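Local coordinates for protein probable oxidoreductase (Pseudomonas aeruginosa, PDB 4B7C) that is probably an NADP-dependent oxidoreductase of the medium-chain dehydrogenase/reductase family, at residues 45-51 and 331-336; 72-76 and 100-104. All blocks are in the same frame, centred on the assembly; numbering follows the deposited sequence. Where two conformers were deposited one is given.

In the fold
Both contacts are buried and belong to the GroES-like domain, their centres about 11 Å apart. Interaction 1 is regular sheet: the last strand of the chain, 331-335, lies antiparallel to strand 41-49, closing a long loop in the sequence that contains the Rossmann domain. Interaction 2 is nested inside that loop and joins two irregular loops, farther from the centre of the chain. Four backbone bonds in a ladder and a polar network round the buried ammonium of Lys-331 hold the first; two backbone bonds and a small apolar patch hold the second. They meet at Asn-45, whose ND2 probably bonds Gln-103 O at 2.9 Å, and where Leu-48 CD2 packs on Gly-101 O.

Interaction 1 (45-51 and 331-336); sequences NEYLSLD and KLVLKV
Leu-48 and Leu-334 form a hydrogen-bonded pair in an antiparallel beta ladder, by which the C-terminal strand 331-335 joins strand 41-49 in the sheet of the GroES-like domain. The chain thus returns, after its Rossmann domain, to the domain in which it began. Each leucine of the pair gives its N-H to the other's carbonyl, both bonds 2.8 Å from N to O. Val-336 N to Glu-46 O and Leu-50 N to Leu-332 O carry the ladder on at the two ends. Beyond the last of these a water takes over, donating to Leu-50 O and accepting from Leu-332 N. Glu-46 and Tyr-47 together face Val-79 on the neighbouring strand, a classic beta bulge.

The Tyr-47 ring carries one face of the ladder. With CG beside the backbone N (chi1 -64°), it leans across to the C-terminal strand, its CD1 3.7 Å from Val-333 CG1 and its CE1 3.6 Å from Lys-335 CG. The lysine chain crosses the ring at a slant and runs on as far as the hydroxyl, where Lys-335 CE is 3.6 Å from Tyr-47 OH. On the other side of the sheet, Leu-50 CD1 rests 3.6 Å from Leu-334 CB while CD2 meets the CD2 of Leu-332, and helix 316-321 packs onto all three leucines.

Lys-331 ties off the far end. Its chain bends at chi2 (76°) and again at chi4, bringing the ammonium back over the strand to donate to its neighbour's carbonyl, Leu-332 O, from the face of that group opposite Leu-50 N. The same nitrogen, Lys-331 NZ, bonds Ser-49 OG at 2.7 Å and forms a salt bridge with Asp-51 OD1 at 2.8 Å, reaching it from above the carboxylate plane.

Interaction 2 (72-76 and 100-104); sequences EVMRA and LGVQD
Val-102 gives its N-H to Met-74 O while sitting at the centre of an inverse gamma turn, which is closed by a weak bond from Gln-103 N to Gly-101 O. Neither 72-76 nor 100-104 is regular strand or helix, yet two backbone bonds tie them: Val-102 N to Met-74 O at 2.9 Å, and Gly-101 N to Ala-76 O at 3.0 Å. Gly-101 has a positive phi, 85°, and its CA comes close enough to make a C-H contact to the same Met-74 carbonyl. The loops lead into strands 77-85 and 105-108.

Beside these bonds the apolar side chains of Met-74, Ala-76 and Val-102 close up. Val-102 CG2, beside its own backbone N, serves both neighbours: it lies 3.7 Å from Ala-76 CB and 3.8 Å from Met-74 CB. Met-74 then bends at chi2 and leads away from 100-104, and its side chain packs on Met-54 and Met-58 of helix 53-58. Phe-316 of helix 316-321 packs on both Met-74 and Val-102.

Away from that patch, Val-73 meets Gln-103 at about a right angle, its CG1 3.9 Å from the glutamine CD. Gln-103 starts out with CG lying between backbone N and carbonyl carbon (chi1 56°), then runs extended, so that its amide folds back over its own loop. NE2 donates to Leu-100 O at 2.8 Å, almost straight (174°) and in the amide plane, while OE1 accepts from Asn-8 and Gln-10 of strand 7-13. With donor and acceptor ends both engaged, the buried amide is fixed in its flip and rotation, and Val-73 packs against a group that has little freedom to turn.

Interaction 1 (45-51 and 331-336)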
loop_
_atom_site.group_PDB
_atom_site.type_symbol
_atom_site.label_atom_id
_atom_site.label_comp_id
_atom_site.label_asym_id
_atom_site.label_seq_id
_atom_site.Cartn_x
_atom_site.Cartn_y
_atom_site.Cartn_z
ATOM N N ASN B 45 -14.611 -33.668 15.897
ATOM C CA ASN B 45 -14.702 -32.213 15.932
ATOM C C ASN B 45 -15.542 -31.761 17.127
ATOM O O ASN B 45 -16.636 -32.270 17.350
ATOM C CB ASN B 45 -15.280 -31.665 14.623
ATOM C CG ASN B 45 -14.398 -31.957 13.416
ATOM O OD1 ASN B 45 -13.252 -32.411 13.550
ATOM N ND2 ASN B 45 -14.923 -31.670 12.219
ATOM N N GLU B 46 -15.025 -30.802 17.884
ATOM C CA GLU B 46 -15.702 -30.336 19.097
ATOM C C GLU B 46 -16.230 -28.911 18.979
ATOM O O GLU B 46 -17.372 -28.632 19.354
ATOM C CB GLU B 46 -14.768 -30.442 20.308
ATOM C CG GLU B 46 -14.477 -31.888 20.735
ATOM C CD GLU B 46 -14.431 -32.156 22.237
ATOM O OE1 GLU B 46 -14.440 -31.182 23.055
ATOM O OE2 GLU B 46 -14.405 -33.385 22.579
ATOM N N TYR B 47 -15.380 -28.022 18.482
ATOM C CA TYR B 47 -15.741 -26.636 18.257
ATOM C C TYR B 47 -15.228 -26.173 16.893
ATOM O O TYR B 47 -14.099 -26.467 16.510
ATOM C CB TYR B 47 -15.161 -25.737 19.325
ATOM C CG TYR B 47 -15.692 -26.006 20.706
ATOM C CD1 TYR B 47 -16.835 -25.358 21.166
ATOM C CD2 TYR B 47 -15.049 -26.899 21.548
ATOM C CE1 TYR B 47 -17.328 -25.590 22.435
ATOM C CE2 TYR B 47 -15.524 -27.137 22.821
ATOM C CZ TYR B 47 -16.664 -26.489 23.262
ATOM O OH TYR B 47 -17.148 -26.713 24.513
ATOM N N LEU B 48 -16.068 -25.417 16.192
ATOM C CA LEU B 48 -15.724 -24.852 14.883
ATOM C C LEU B 48 -15.731 -23.345 14.908
ATOM O O LEU B 48 -16.545 -22.718 15.586
ATOM C CB LEU B 48 -16.685 -25.324 13.810
ATOM C CG LEU B 48 -16.771 -26.834 13.623
ATOM C CD1 LEU B 48 -17.824 -27.135 12.572
ATOM C CD2 LEU B 48 -15.426 -27.484 13.277
ATOM N N SER B 49 -14.756 -22.771 14.211
ATOM C CA SER B 49 -14.629 -21.332 14.104
ATOM C C SER B 49 -15.513 -20.825 12.966
ATOM O O SER B 49 -15.381 -21.248 11.824
ATOM C CB SER B 49 -13.191 -20.917 13.845
ATOM O OG SER B 49 -13.125 -19.517 13.613
ATOM N N LEU B 50 -16.434 -19.933 13.299
ATOM C CA LEU B 50 -17.206 -19.240 12.281
ATOM C C LEU B 50 -16.564 -17.869 12.067
ATOM O O LEU B 50 -16.503 -17.055 13.000
ATOM C CB LEU B 50 -18.682 -19.145 12.677
ATOM C CG LEU B 50 -19.567 -20.360 12.352
ATOM C CD1 LEU B 50 -18.943 -21.685 12.754
ATOM C CD2 LEU B 50 -20.914 -20.202 13.038
ATOM N N ASP B 51 -16.101 -17.649 10.828
ATOM C CA ASP B 51 -15.286 -16.485 10.438
ATOM C C ASP B 51 -15.806 -15.805 9.176
ATOM O O ASP B 51 -16.172 -16.486 8.217
ATOM C CB ASP B 51 -13.834 -16.871 10.063
ATOM C CG ASP B 51 -13.107 -17.663 11.162
ATOM O OD1 ASP B 51 -13.082 -17.172 12.311
ATOM O OD2 ASP B 51 -12.537 -18.757 10.881
ATOM N N LYS B 331 -16.075 -13.530 19.505
ATOM C CA LYS B 331 -15.681 -14.516 18.502
ATOM C C LYS B 331 -16.703 -15.638 18.399
ATOM O O LYS B 331 -17.013 -16.306 19.381
ATOM C CB LYS B 331 -14.297 -15.077 18.831
ATOM C CG LYS B 331 -13.983 -16.412 18.162
ATOM C CD LYS B 331 -13.649 -16.226 16.713
ATOM C CE LYS B 331 -13.577 -17.534 15.976
ATOM N NZ LYS B 331 -14.413 -17.463 14.756
ATOM N N LEU B 332 -17.245 -15.822 17.201
ATOM C CA LEU B 332 -18.324 -16.780 16.999
ATOM C C LEU B 332 -17.775 -18.194 16.883
ATOM O O LEU B 332 -16.985 -18.513 15.984
ATOM C CB LEU B 332 -19.164 -16.426 15.764
ATOM C CG LEU B 332 -20.477 -17.189 15.603
ATOM C CD1 LEU B 332 -21.359 -17.121 16.838
ATOM C CD2 LEU B 332 -21.214 -16.581 14.414
ATOM N N VAL B 333 -18.267 -19.051 17.771
ATOM C CA VAL B 333 -17.846 -20.453 17.827
ATOM C C VAL B 333 -19.042 -21.387 17.820
ATOM O O VAL B 333 -20.019 -21.168 18.550
ATOM C CB VAL B 333 -17.019 -20.736 19.092
ATOM C CG1 VAL B 333 -16.765 -22.235 19.232
ATOM C CG2 VAL B 333 -15.709 -19.963 19.023
ATOM N N LEU B 334 -18.974 -22.405 16.972
ATOM C CA LEU B 334 -20.039 -23.402 16.867
ATOM C C LEU B 334 -19.625 -24.682 17.580
ATOM O O LEU B 334 -18.668 -25.339 17.175
ATOM C CB LEU B 334 -20.377 -23.703 15.401
ATOM C CG LEU B 334 -21.583 -24.613 15.134
ATOM C CD1 LEU B 334 -22.873 -23.902 15.540
ATOM C CD2 LEU B 334 -21.674 -25.042 13.677
ATOM N N LYS B 335 -20.336 -25.016 18.655
ATOM C CA LYS B 335 -20.102 -26.272 19.363
ATOM C C LYS B 335 -20.771 -27.382 18.587
ATOM O O LYS B 335 -21.971 -27.331 18.338
ATOM C CB LYS B 335 -20.643 -26.242 20.794
ATOM C CG LYS B 335 -20.248 -27.468 21.613
ATOM C CD LYS B 335 -20.928 -27.489 22.974
ATOM C CE LYS B 335 -20.232 -28.438 23.939
ATOM N NZ LYS B 335 -20.254 -29.853 23.472
ATOM N N VAL B 336 -19.981 -28.369 18.187
ATOM C CA VAL B 336 -20.496 -29.484 17.433
ATOM C C VAL B 336 -21.121 -30.397 18.466
ATOM O O VAL B 336 -21.924 -31.231 18.118
ATOM C CB VAL B 336 -19.403 -30.255 16.644
ATOM C CG1 VAL B 336 -19.986 -31.446 15.899
ATOM C CG2 VAL B 336 -18.646 -29.349 15.688
HETATM O O HOH W 1 -16.324 -14.742 14.690
#

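Interaction 2 (72-76 and 100-104)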
loop_
_atom_site.group_PDB
_atom_site.type_symbol
_atom_site.label_atom_id
_atom_site.label_comp_id
_atom_site.label_asym_id
_atom_site.label_seq_id
_atom_site.Cartn_x
_atom_site.Cartn_y
_atom_site.Cartn_z
ATOM N N GLU B 72 -18.019 -30.266 -1.970
ATOM C CA GLU B 72 -17.011 -30.484 -0.928
ATOM C C GLU B 72 -17.542 -30.035 0.426
ATOM O O GLU B 72 -18.332 -29.097 0.520
ATOM C CB GLU B 72 -15.724 -29.699 -1.198
ATOM C CG GLU B 72 -14.759 -30.333 -2.186
ATOM C CD GLU B 72 -13.477 -29.523 -2.373
ATOM O OE1 GLU B 72 -13.307 -28.444 -1.739
ATOM O OE2 GLU B 72 -12.631 -29.981 -3.168
ATOM N N VAL B 73 -17.064 -30.690 1.480
ATOM C CA VAL B 73 -17.365 -30.254 2.838
ATOM C C VAL B 73 -16.883 -28.827 3.028
ATOM O O VAL B 73 -15.761 -28.490 2.675
ATOM C CB VAL B 73 -16.700 -31.163 3.884
ATOM C CG1 VAL B 73 -17.010 -30.663 5.295
ATOM C CG2 VAL B 73 -17.179 -32.590 3.694
ATOM N N MET B 74 -17.742 -27.988 3.582
ATOM C CA MET B 74 -17.406 -26.593 3.785
ATOM C C MET B 74 -16.169 -26.442 4.687
ATOM O O MET B 74 -16.027 -27.136 5.698
ATOM C CB MET B 74 -18.584 -25.828 4.388
ATOM C CG MET B 74 -18.308 -24.353 4.650
ATOM S SD MET B 74 -17.721 -23.432 3.234
ATOM C CE MET B 74 -17.358 -21.890 4.063
ATOM N N ARG B 75 -15.281 -25.528 4.302
ATOM C CA ARG B 75 -14.046 -25.284 5.048
ATOM C C ARG B 75 -14.333 -24.600 6.380
ATOM O O ARG B 75 -15.125 -23.675 6.455
ATOM C CB ARG B 75 -13.065 -24.429 4.226
ATOM C CG ARG B 75 -11.753 -24.105 4.936
ATOM C CD ARG B 75 -10.723 -23.375 4.073
ATOM N NE ARG B 75 -10.517 -24.074 2.808
ATOM C CZ ARG B 75 -10.619 -23.549 1.589
ATOM N NH1 ARG B 75 -10.909 -22.259 1.403
ATOM N NH2 ARG B 75 -10.409 -24.336 0.541
ATOM N N ALA B 76 -13.673 -25.061 7.437
ATOM C CA ALA B 76 -13.768 -24.429 8.762
ATOM C C ALA B 76 -12.577 -24.811 9.624
ATOM O O ALA B 76 -12.204 -25.980 9.685
ATOM C CB ALA B 76 -15.049 -24.848 9.464
ATOM N N LEU B 100 -10.708 -28.433 10.202
ATOM C CA LEU B 100 -11.475 -29.657 10.502
ATOM C C LEU B 100 -12.731 -29.821 9.647
ATOM O O LEU B 100 -13.289 -30.914 9.546
ATOM C CB LEU B 100 -11.869 -29.685 11.985
ATOM C CG LEU B 100 -10.694 -29.716 12.981
ATOM C CD1 LEU B 100 -11.185 -29.788 14.428
ATOM C CD2 LEU B 100 -9.728 -30.856 12.669
ATOM N N GLY B 101 -13.208 -28.715 9.085
ATOM C CA GLY B 101 -14.383 -28.751 8.210
ATOM C C GLY B 101 -15.698 -28.689 8.978
ATOM O O GLY B 101 -15.747 -28.992 10.179
ATOM N N VAL B 102 -16.769 -28.299 8.280
ATOM C CA VAL B 102 -18.087 -28.189 8.900
ATOM C C VAL B 102 -18.720 -29.568 8.912
ATOM O O VAL B 102 -19.559 -29.904 8.066
ATOM C CB VAL B 102 -19.008 -27.168 8.203
ATOM C CG1 VAL B 102 -20.342 -27.098 8.933
ATOM C CG2 VAL B 102 -18.371 -25.779 8.182
ATOM N N GLN B 103 -18.313 -30.364 9.896
ATOM C CA GLN B 103 -18.702 -31.763 9.988
ATOM C C GLN B 103 -18.447 -32.319 11.399
ATOM O O GLN B 103 -17.808 -31.667 12.224
ATOM C CB GLN B 103 -17.940 -32.603 8.963
ATOM C CG GLN B 103 -16.435 -32.494 9.079
ATOM C CD GLN B 103 -15.693 -33.198 7.975
ATOM O OE1 GLN B 103 -16.229 -34.085 7.293
ATOM N NE2 GLN B 103 -14.429 -32.808 7.793
ATOM N N ASP B 104 -18.979 -33.509 11.659
ATOM C CA ASP B 104 -18.820 -34.176 12.969
ATOM C C ASP B 104 -17.391 -34.677 13.172
ATOM O O ASP B 104 -16.839 -34.582 14.269
ATOM C CB ASP B 104 -19.758 -35.381 13.106
ATOM C CG ASP B 104 -21.207 -34.987 13.346
ATOM O OD1 ASP B 104 -21.477 -34.096 14.180
ATOM O OD2 ASP B 104 -22.082 -35.579 12.667
#